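Local coordinates for Serine/threonine-protein kinase Tel1 (Chaetomium thermophilum, PDB 6SKY) that probably phosphorylates serine and threonine residues in [ST]-Q motifs with ATP, acting as a DNA-damage sensor that switches on checkpoint signalling, at residues Lys1836-Arg1850 with Ala1877-Phe1890. Sequence-based numbering, arbitrary orientation.
Sequences KENLKLLINTILYLR and AATRCGMYKVALLF
Ala1877 and Ala1878, in the last turn of helix 1871-1880, meet Ile1843; each alanine has just a methyl, so Ile1843 CD1 can reach the backbone, 3.8 Å from Ala1878 CA. Ile1843 is a knob in a hole made by both alanines, Val1886 and Phe1890. Arg1880 crosses Leu1839 at about a right angle, while its NH1 donates a hydrogen bond to Leu1828 O and its guanidinium lies over Ala1877 CA. Cys1881 turns its compact SG into the apolar groove, 3.9 Å from Leu1839 CD2 and 4.1 Å from Ile1843 CD1. Cys1881 O, at the C-terminal end of helix 1871-1880, accepts a 2.8 Å hydrogen bond from Lys1840 NZ, the donor tilted 24° from the carbonyl plane. A bend at the last torsion of Lys1840 (chi4 -76°) brings the amine there; its positive charge would probably suit that partly negative helix end. Gly1882, with positive phi, completes a Schellman motif and lets the chain turn toward the next helix.

Met1883, at the N-cap position, slides past Ile1843 in the opposite direction and sets its flexible Met1883 CE 3.9 Å from Ile1843 CG2. Branched Val1886 serves two residues at once, its CG1 touching Ile1843 CG2 and lying 3.8 Å from Leu1847 CD1. Phe1890 has a ring broad enough to reach three side chains: its edge meets Ile1843 CG2 in plane, its CZ lies 3.9 Å from Leu1847 CD2, and Ile1846 also touches it.

Helix 1836-1849 thus packs against two consecutive helices joined by a tight turn, crossing helix 1884-1890 at 53°. Helix 1793-1808 backs its Thr1845 and Leu1849, whereas kinase-region helix 2732-2755 touches Leu1847 and Leu1889.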
ATOM      1  N   LYS A1836     -20.223  44.834   9.525  1.00 45.81           N
ATOM      2  CA  LYS A1836     -20.535  43.430   9.285  1.00 45.81           C
ATOM      3  C   LYS A1836     -21.958  43.090   9.712  1.00 45.81           C
ATOM      4  O   LYS A1836     -22.643  42.305   9.045  1.00 45.81           O
ATOM      5  CB  LYS A1836     -19.526  42.548  10.015  1.00 45.81           C
ATOM      6  CG  LYS A1836     -19.836  41.073   9.940  1.00 45.81           C
ATOM      7  CD  LYS A1836     -18.807  40.223  10.662  1.00 45.81           C
ATOM      8  CE  LYS A1836     -19.368  38.831  10.921  1.00 45.81           C
ATOM      9  NZ  LYS A1836     -18.377  37.878  11.489  1.00 45.81           N
ATOM     10  N   GLU A1837     -22.429  43.684  10.804  1.00 41.84           N
ATOM     11  CA  GLU A1837     -23.732  43.324  11.342  1.00 41.84           C
ATOM     12  C   GLU A1837     -24.890  43.892  10.537  1.00 41.84           C
ATOM     13  O   GLU A1837     -25.998  43.360  10.625  1.00 41.84           O
ATOM     14  CB  GLU A1837     -23.838  43.781  12.793  1.00 41.84           C
ATOM     15  CG  GLU A1837     -24.890  43.049  13.584  1.00 41.84           C
ATOM     16  CD  GLU A1837     -24.720  41.543  13.523  1.00 41.84           C
ATOM     17  OE1 GLU A1837     -23.578  41.061  13.677  1.00 41.84           O
ATOM     18  OE2 GLU A1837     -25.730  40.838  13.312  1.00 41.84           O
ATOM     19  N   ASN A1838     -24.672  44.958   9.771  1.00 38.51           N
ATOM     20  CA  ASN A1838     -25.673  45.426   8.823  1.00 38.51           C
ATOM     21  C   ASN A1838     -25.584  44.700   7.497  1.00 38.51           C
ATOM     22  O   ASN A1838     -26.593  44.549   6.801  1.00 38.51           O
ATOM     23  CB  ASN A1838     -25.518  46.925   8.572  1.00 38.51           C
ATOM     24  CG  ASN A1838     -25.854  47.762   9.779  1.00 38.51           C
ATOM     25  OD1 ASN A1838     -26.615  47.351  10.645  1.00 38.51           O
ATOM     26  ND2 ASN A1838     -25.292  48.957   9.834  1.00 38.51           N
ATOM     27  N   LEU A1839     -24.389  44.252   7.131  1.00 32.99           N
ATOM     28  CA  LEU A1839     -24.227  43.456   5.925  1.00 32.99           C
ATOM     29  C   LEU A1839     -24.938  42.119   6.059  1.00 32.99           C
ATOM     30  O   LEU A1839     -25.539  41.631   5.095  1.00 32.99           O
ATOM     31  CB  LEU A1839     -22.742  43.268   5.642  1.00 32.99           C
ATOM     32  CG  LEU A1839     -22.312  42.816   4.258  1.00 32.99           C
ATOM     33  CD1 LEU A1839     -22.850  43.743   3.218  1.00 32.99           C
ATOM     34  CD2 LEU A1839     -20.817  42.780   4.207  1.00 32.99           C
ATOM     35  N   LYS A1840     -24.882  41.510   7.243  1.00 31.10           N
ATOM     36  CA  LYS A1840     -25.674  40.310   7.484  1.00 31.10           C
ATOM     37  C   LYS A1840     -27.154  40.560   7.241  1.00 31.10           C
ATOM     38  O   LYS A1840     -27.851  39.709   6.682  1.00 31.10           O
ATOM     39  CB  LYS A1840     -25.465  39.815   8.906  1.00 31.10           C
ATOM     40  CG  LYS A1840     -24.235  38.987   9.111  1.00 31.10           C
ATOM     41  CD  LYS A1840     -24.333  38.256  10.423  1.00 31.10           C
ATOM     42  CE  LYS A1840     -23.013  37.647  10.819  1.00 31.10           C
ATOM     43  NZ  LYS A1840     -22.712  36.417  10.046  1.00 31.10           N
ATOM     44  N   LEU A1841     -27.653  41.716   7.658  1.00 27.83           N
ATOM     45  CA  LEU A1841     -29.067  42.021   7.488  1.00 27.83           C
ATOM     46  C   LEU A1841     -29.415  42.257   6.030  1.00 27.83           C
ATOM     47  O   LEU A1841     -30.505  41.892   5.587  1.00 27.83           O
ATOM     48  CB  LEU A1841     -29.431  43.235   8.334  1.00 27.83           C
ATOM     49  CG  LEU A1841     -30.873  43.707   8.373  1.00 27.83           C
ATOM     50  CD1 LEU A1841     -31.734  42.695   9.066  1.00 27.83           C
ATOM     51  CD2 LEU A1841     -30.942  45.020   9.079  1.00 27.83           C
ATOM     52  N   LEU A1842     -28.503  42.847   5.266  1.00 28.05           N
ATOM     53  CA  LEU A1842     -28.721  42.985   3.827  1.00 28.05           C
ATOM     54  C   LEU A1842     -28.804  41.627   3.146  1.00 28.05           C
ATOM     55  O   LEU A1842     -29.679  41.386   2.303  1.00 28.05           O
ATOM     56  CB  LEU A1842     -27.604  43.808   3.208  1.00 28.05           C
ATOM     57  CG  LEU A1842     -27.885  45.288   3.053  1.00 28.05           C
ATOM     58  CD1 LEU A1842     -26.722  45.926   2.354  1.00 28.05           C
ATOM     59  CD2 LEU A1842     -29.151  45.471   2.269  1.00 28.05           C
ATOM     60  N   ILE A1843     -27.886  40.728   3.486  1.00 24.00           N
ATOM     61  CA  ILE A1843     -27.897  39.397   2.895  1.00 24.00           C
ATOM     62  C   ILE A1843     -29.169  38.649   3.266  1.00 24.00           C
ATOM     63  O   ILE A1843     -29.774  37.971   2.426  1.00 24.00           O
ATOM     64  CB  ILE A1843     -26.639  38.631   3.322  1.00 24.00           C
ATOM     65  CG1 ILE A1843     -25.422  39.228   2.632  1.00 24.00           C
ATOM     66  CG2 ILE A1843     -26.771  37.181   2.995  1.00 24.00           C
ATOM     67  CD1 ILE A1843     -24.170  39.047   3.402  1.00 24.00           C
ATOM     68  N   ASN A1844     -29.605  38.764   4.519  1.00 24.95           N
ATOM     69  CA  ASN A1844     -30.839  38.103   4.920  1.00 24.95           C
ATOM     70  C   ASN A1844     -32.058  38.702   4.239  1.00 24.95           C
ATOM     71  O   ASN A1844     -33.020  37.985   3.967  1.00 24.95           O
ATOM     72  CB  ASN A1844     -30.997  38.161   6.427  1.00 24.95           C
ATOM     73  CG  ASN A1844     -30.197  37.110   7.119  1.00 24.95           C
ATOM     74  OD1 ASN A1844     -29.419  37.393   8.015  1.00 24.95           O
ATOM     75  ND2 ASN A1844     -30.376  35.877   6.703  1.00 24.95           N
ATOM     76  N   THR A1845     -32.041  39.996   3.934  1.00 23.85           N
ATOM     77  CA  THR A1845     -33.148  40.567   3.177  1.00 23.85           C
ATOM     78  C   THR A1845     -33.188  40.028   1.756  1.00 23.85           C
ATOM     79  O   THR A1845     -34.263  39.725   1.235  1.00 23.85           O
ATOM     80  CB  THR A1845     -33.049  42.085   3.155  1.00 23.85           C
ATOM     81  OG1 THR A1845     -32.977  42.569   4.495  1.00 23.85           O
ATOM     82  CG2 THR A1845     -34.259  42.674   2.495  1.00 23.85           C
ATOM     83  N   ILE A1846     -32.031  39.921   1.104  1.00 23.30           N
ATOM     84  CA  ILE A1846     -31.989  39.336  -0.236  1.00 23.30           C
ATOM     85  C   ILE A1846     -32.523  37.910  -0.212  1.00 23.30           C
ATOM     86  O   ILE A1846     -33.333  37.509  -1.061  1.00 23.30           O
ATOM     87  CB  ILE A1846     -30.560  39.385  -0.795  1.00 23.30           C
ATOM     88  CG1 ILE A1846     -30.113  40.823  -1.007  1.00 23.30           C
ATOM     89  CG2 ILE A1846     -30.477  38.637  -2.088  1.00 23.30           C
ATOM     90  CD1 ILE A1846     -28.700  40.935  -1.471  1.00 23.30           C
ATOM     91  N   LEU A1847     -32.081  37.121   0.764  1.00 21.87           N
ATOM     92  CA  LEU A1847     -32.571  35.756   0.886  1.00 21.87           C
ATOM     93  C   LEU A1847     -34.078  35.724   1.075  1.00 21.87           C
ATOM     94  O   LEU A1847     -34.772  34.921   0.451  1.00 21.87           O
ATOM     95  CB  LEU A1847     -31.886  35.052   2.047  1.00 21.87           C
ATOM     96  CG  LEU A1847     -30.447  34.614   1.873  1.00 21.87           C
ATOM     97  CD1 LEU A1847     -30.023  33.912   3.122  1.00 21.87           C
ATOM     98  CD2 LEU A1847     -30.350  33.707   0.696  1.00 21.87           C
ATOM     99  N   TYR A1848     -34.605  36.578   1.948  1.00 19.43           N
ATOM    100  CA  TYR A1848     -36.042  36.582   2.187  1.00 19.43           C
ATOM    101  C   TYR A1848     -36.810  36.957   0.934  1.00 19.43           C
ATOM    102  O   TYR A1848     -37.872  36.398   0.662  1.00 19.43           O
ATOM    103  CB  TYR A1848     -36.388  37.535   3.323  1.00 19.43           C
ATOM    104  CG  TYR A1848     -37.864  37.680   3.547  1.00 19.43           C
ATOM    105  CD1 TYR A1848     -38.575  36.703   4.202  1.00 19.43           C
ATOM    106  CD2 TYR A1848     -38.545  38.795   3.104  1.00 19.43           C
ATOM    107  CE1 TYR A1848     -39.907  36.825   4.401  1.00 19.43           C
ATOM    108  CE2 TYR A1848     -39.883  38.919   3.298  1.00 19.43           C
ATOM    109  CZ  TYR A1848     -40.558  37.931   3.950  1.00 19.43           C
ATOM    110  OH  TYR A1848     -41.900  38.046   4.158  1.00 19.43           O
ATOM    111  N   LEU A1849     -36.302  37.909   0.161  1.00 25.01           N
ATOM    112  CA  LEU A1849     -36.999  38.291  -1.057  1.00 25.01           C
ATOM    113  C   LEU A1849     -36.976  37.178  -2.089  1.00 25.01           C
ATOM    114  O   LEU A1849     -37.870  37.104  -2.932  1.00 25.01           O
ATOM    115  CB  LEU A1849     -36.392  39.557  -1.643  1.00 25.01           C
ATOM    116  CG  LEU A1849     -36.733  40.879  -0.976  1.00 25.01           C
ATOM    117  CD1 LEU A1849     -35.889  41.945  -1.589  1.00 25.01           C
ATOM    118  CD2 LEU A1849     -38.185  41.193  -1.143  1.00 25.01           C
ATOM    119  N   ARG A1850     -35.964  36.317  -2.053  1.00 25.94           N
ATOM    120  CA  ARG A1850     -35.953  35.166  -2.951  1.00 25.94           C
ATOM    121  C   ARG A1850     -37.070  34.163  -2.685  1.00 25.94           C
ATOM    122  O   ARG A1850     -37.286  33.286  -3.518  1.00 25.94           O
ATOM    123  CB  ARG A1850     -34.625  34.438  -2.859  1.00 25.94           C
ATOM    124  CG  ARG A1850     -33.625  34.838  -3.896  1.00 25.94           C
ATOM    125  CD  ARG A1850     -32.400  33.987  -3.736  1.00 25.94           C
ATOM    126  NE  ARG A1850     -32.756  32.619  -3.385  1.00 25.94           N
ATOM    127  CZ  ARG A1850     -32.934  31.643  -4.267  1.00 25.94           C
ATOM    128  NH1 ARG A1850     -32.787  31.884  -5.558  1.00 25.94           N
ATOM    129  NH2 ARG A1850     -33.261  30.428  -3.856  1.00 25.94           N
ATOM    130  N   ALA A1877     -19.553  38.935  -0.283  1.00 26.43           N
ATOM    131  CA  ALA A1877     -20.011  39.536   0.963  1.00 26.43           C
ATOM    132  C   ALA A1877     -20.404  38.479   1.976  1.00 26.43           C
ATOM    133  O   ALA A1877     -20.041  38.569   3.149  1.00 26.43           O
ATOM    134  CB  ALA A1877     -21.183  40.467   0.687  1.00 26.43           C
ATOM    135  N   ALA A1878     -21.159  37.468   1.548  1.00 25.29           N
ATOM    136  CA  ALA A1878     -21.564  36.415   2.465  1.00 25.29           C
ATOM    137  C   ALA A1878     -20.398  35.543   2.891  1.00 25.29           C
ATOM    138  O   ALA A1878     -20.464  34.913   3.946  1.00 25.29           O
ATOM    139  CB  ALA A1878     -22.656  35.561   1.836  1.00 25.29           C
ATOM    140  N   THR A1879     -19.333  35.483   2.093  1.00 29.37           N
ATOM    141  CA  THR A1879     -18.127  34.797   2.538  1.00 29.37           C
ATOM    142  C   THR A1879     -17.397  35.595   3.604  1.00 29.37           C
ATOM    143  O   THR A1879     -16.795  35.013   4.509  1.00 29.37           O
ATOM    144  CB  THR A1879     -17.200  34.538   1.360  1.00 29.37           C
ATOM    145  OG1 THR A1879     -17.960  34.045   0.258  1.00 29.37           O
ATOM    146  CG2 THR A1879     -16.178  33.507   1.725  1.00 29.37           C
ATOM    147  N   ARG A1880     -17.432  36.927   3.513  1.00 32.18           N
ATOM    148  CA  ARG A1880     -16.838  37.754   4.558  1.00 32.18           C
ATOM    149  C   ARG A1880     -17.566  37.611   5.891  1.00 32.18           C
ATOM    150  O   ARG A1880     -16.933  37.674   6.947  1.00 32.18           O
ATOM    151  CB  ARG A1880     -16.824  39.212   4.121  1.00 32.18           C
ATOM    152  CG  ARG A1880     -15.478  39.705   3.667  1.00 32.18           C
ATOM    153  CD  ARG A1880     -15.585  40.493   2.387  1.00 32.18           C
ATOM    154  NE  ARG A1880     -16.706  41.421   2.403  1.00 32.18           N
ATOM    155  CZ  ARG A1880     -17.218  41.973   1.313  1.00 32.18           C
ATOM    156  NH1 ARG A1880     -18.240  42.804   1.403  1.00 32.18           N
ATOM    157  NH2 ARG A1880     -16.710  41.687   0.126  1.00 32.18           N
ATOM    158  N   CYS A1881     -18.878  37.421   5.869  1.00 32.57           N
ATOM    159  CA  CYS A1881     -19.680  37.323   7.079  1.00 32.57           C
ATOM    160  C   CYS A1881     -19.715  35.923   7.670  1.00 32.57           C
ATOM    161  O   CYS A1881     -20.335  35.731   8.717  1.00 32.57           O
ATOM    162  CB  CYS A1881     -21.108  37.784   6.796  1.00 32.57           C
ATOM    163  SG  CYS A1881     -21.237  39.472   6.219  1.00 32.57           S
ATOM    164  N   GLY A1882     -19.090  34.942   7.028  1.00 30.49           N
ATOM    165  CA  GLY A1882     -19.064  33.600   7.563  1.00 30.49           C
ATOM    166  C   GLY A1882     -20.286  32.763   7.279  1.00 30.49           C
ATOM    167  O   GLY A1882     -20.537  31.797   8.000  1.00 30.49           O
ATOM    168  N   MET A1883     -21.058  33.101   6.256  1.00 29.19           N
ATOM    169  CA  MET A1883     -22.250  32.358   5.868  1.00 29.19           C
ATOM    170  C   MET A1883     -21.900  31.606   4.590  1.00 29.19           C
ATOM    171  O   MET A1883     -22.105  32.107   3.490  1.00 29.19           O
ATOM    172  CB  MET A1883     -23.426  33.292   5.651  1.00 29.19           C
ATOM    173  CG  MET A1883     -23.677  34.265   6.769  1.00 29.19           C
ATOM    174  SD  MET A1883     -24.598  35.717   6.247  1.00 29.19           S
ATOM    175  CE  MET A1883     -26.265  35.093   6.202  1.00 29.19           C
ATOM    176  N   TYR A1884     -21.380  30.394   4.735  1.00 28.05           N
ATOM    177  CA  TYR A1884     -20.791  29.709   3.594  1.00 28.05           C
ATOM    178  C   TYR A1884     -21.798  28.957   2.740  1.00 28.05           C
ATOM    179  O   TYR A1884     -21.595  28.840   1.531  1.00 28.05           O
ATOM    180  CB  TYR A1884     -19.695  28.764   4.072  1.00 28.05           C
ATOM    181  CG  TYR A1884     -18.553  29.507   4.700  1.00 28.05           C
ATOM    182  CD1 TYR A1884     -17.786  30.375   3.954  1.00 28.05           C
ATOM    183  CD2 TYR A1884     -18.258  29.362   6.035  1.00 28.05           C
ATOM    184  CE1 TYR A1884     -16.756  31.061   4.513  1.00 28.05           C
ATOM    185  CE2 TYR A1884     -17.227  30.048   6.604  1.00 28.05           C
ATOM    186  CZ  TYR A1884     -16.478  30.893   5.840  1.00 28.05           C
ATOM    187  OH  TYR A1884     -15.440  31.581   6.411  1.00 28.05           O
ATOM    188  N   LYS A1885     -22.890  28.466   3.312  1.00 27.08           N
ATOM    189  CA  LYS A1885     -23.921  27.857   2.482  1.00 27.08           C
ATOM    190  C   LYS A1885     -24.686  28.912   1.700  1.00 27.08           C
ATOM    191  O   LYS A1885     -25.024  28.706   0.529  1.00 27.08           O
ATOM    192  CB  LYS A1885     -24.860  27.033   3.347  1.00 27.08           C
ATOM    193  CG  LYS A1885     -24.206  25.826   3.949  1.00 27.08           C
ATOM    194  CD  LYS A1885     -25.027  25.288   5.076  1.00 27.08           C
ATOM    195  CE  LYS A1885     -24.578  23.907   5.455  1.00 27.08           C
ATOM    196  NZ  LYS A1885     -23.117  23.848   5.611  1.00 27.08           N
ATOM    197  N   VAL A1886     -24.953  30.058   2.324  1.00 23.43           N
ATOM    198  CA  VAL A1886     -25.533  31.187   1.609  1.00 23.43           C
ATOM    199  C   VAL A1886     -24.599  31.645   0.500  1.00 23.43           C
ATOM    200  O   VAL A1886     -25.035  31.963  -0.611  1.00 23.43           O
ATOM    201  CB  VAL A1886     -25.848  32.321   2.599  1.00 23.43           C
ATOM    202  CG1 VAL A1886     -26.489  33.460   1.900  1.00 23.43           C
ATOM    203  CG2 VAL A1886     -26.741  31.822   3.694  1.00 23.43           C
ATOM    204  N   ALA A1887     -23.297  31.665   0.777  1.00 22.50           N
ATOM    205  CA  ALA A1887     -22.324  32.066  -0.229  1.00 22.50           C
ATOM    206  C   ALA A1887     -22.296  31.095  -1.395  1.00 22.50           C
ATOM    207  O   ALA A1887     -22.161  31.507  -2.548  1.00 22.50           O
ATOM    208  CB  ALA A1887     -20.944  32.174   0.400  1.00 22.50           C
ATOM    209  N   LEU A1888     -22.420  29.798  -1.118  1.00 24.66           N
ATOM    210  CA  LEU A1888     -22.454  28.814  -2.193  1.00 24.66           C
ATOM    211  C   LEU A1888     -23.707  28.958  -3.042  1.00 24.66           C
ATOM    212  O   LEU A1888     -23.643  28.859  -4.272  1.00 24.66           O
ATOM    213  CB  LEU A1888     -22.357  27.411  -1.610  1.00 24.66           C
ATOM    214  CG  LEU A1888     -22.327  26.245  -2.586  1.00 24.66           C
ATOM    215  CD1 LEU A1888     -21.209  26.403  -3.566  1.00 24.66           C
ATOM    216  CD2 LEU A1888     -22.158  24.981  -1.826  1.00 24.66           C
ATOM    217  N   LEU A1889     -24.856  29.195  -2.415  1.00 21.98           N
ATOM    218  CA  LEU A1889     -26.066  29.433  -3.193  1.00 21.98           C
ATOM    219  C   LEU A1889     -25.925  30.659  -4.088  1.00 21.98           C
ATOM    220  O   LEU A1889     -26.321  30.634  -5.261  1.00 21.98           O
ATOM    221  CB  LEU A1889     -27.259  29.578  -2.259  1.00 21.98           C
ATOM    222  CG  LEU A1889     -28.603  29.940  -2.881  1.00 21.98           C
ATOM    223  CD1 LEU A1889     -29.074  28.887  -3.833  1.00 21.98           C
ATOM    224  CD2 LEU A1889     -29.604  30.124  -1.798  1.00 21.98           C
ATOM    225  N   PHE A1890     -25.355  31.743  -3.563  1.00 24.52           N
ATOM    226  CA  PHE A1890     -25.158  32.931  -4.385  1.00 24.52           C
ATOM    227  C   PHE A1890     -24.167  32.676  -5.508  1.00 24.52           C
ATOM    228  O   PHE A1890     -24.336  33.189  -6.614  1.00 24.52           O
ATOM    229  CB  PHE A1890     -24.684  34.094  -3.530  1.00 24.52           C
ATOM    230  CG  PHE A1890     -25.753  34.710  -2.701  1.00 24.52           C
ATOM    231  CD1 PHE A1890     -27.049  34.736  -3.135  1.00 24.52           C
ATOM    232  CD2 PHE A1890     -25.456  35.265  -1.481  1.00 24.52           C
ATOM    233  CE1 PHE A1890     -28.025  35.302  -2.368  1.00 24.52           C
ATOM    234  CE2 PHE A1890     -26.425  35.833  -0.719  1.00 24.52           C
ATOM    235  CZ  PHE A1890     -27.709  35.852  -1.160  1.00 24.52           C
TER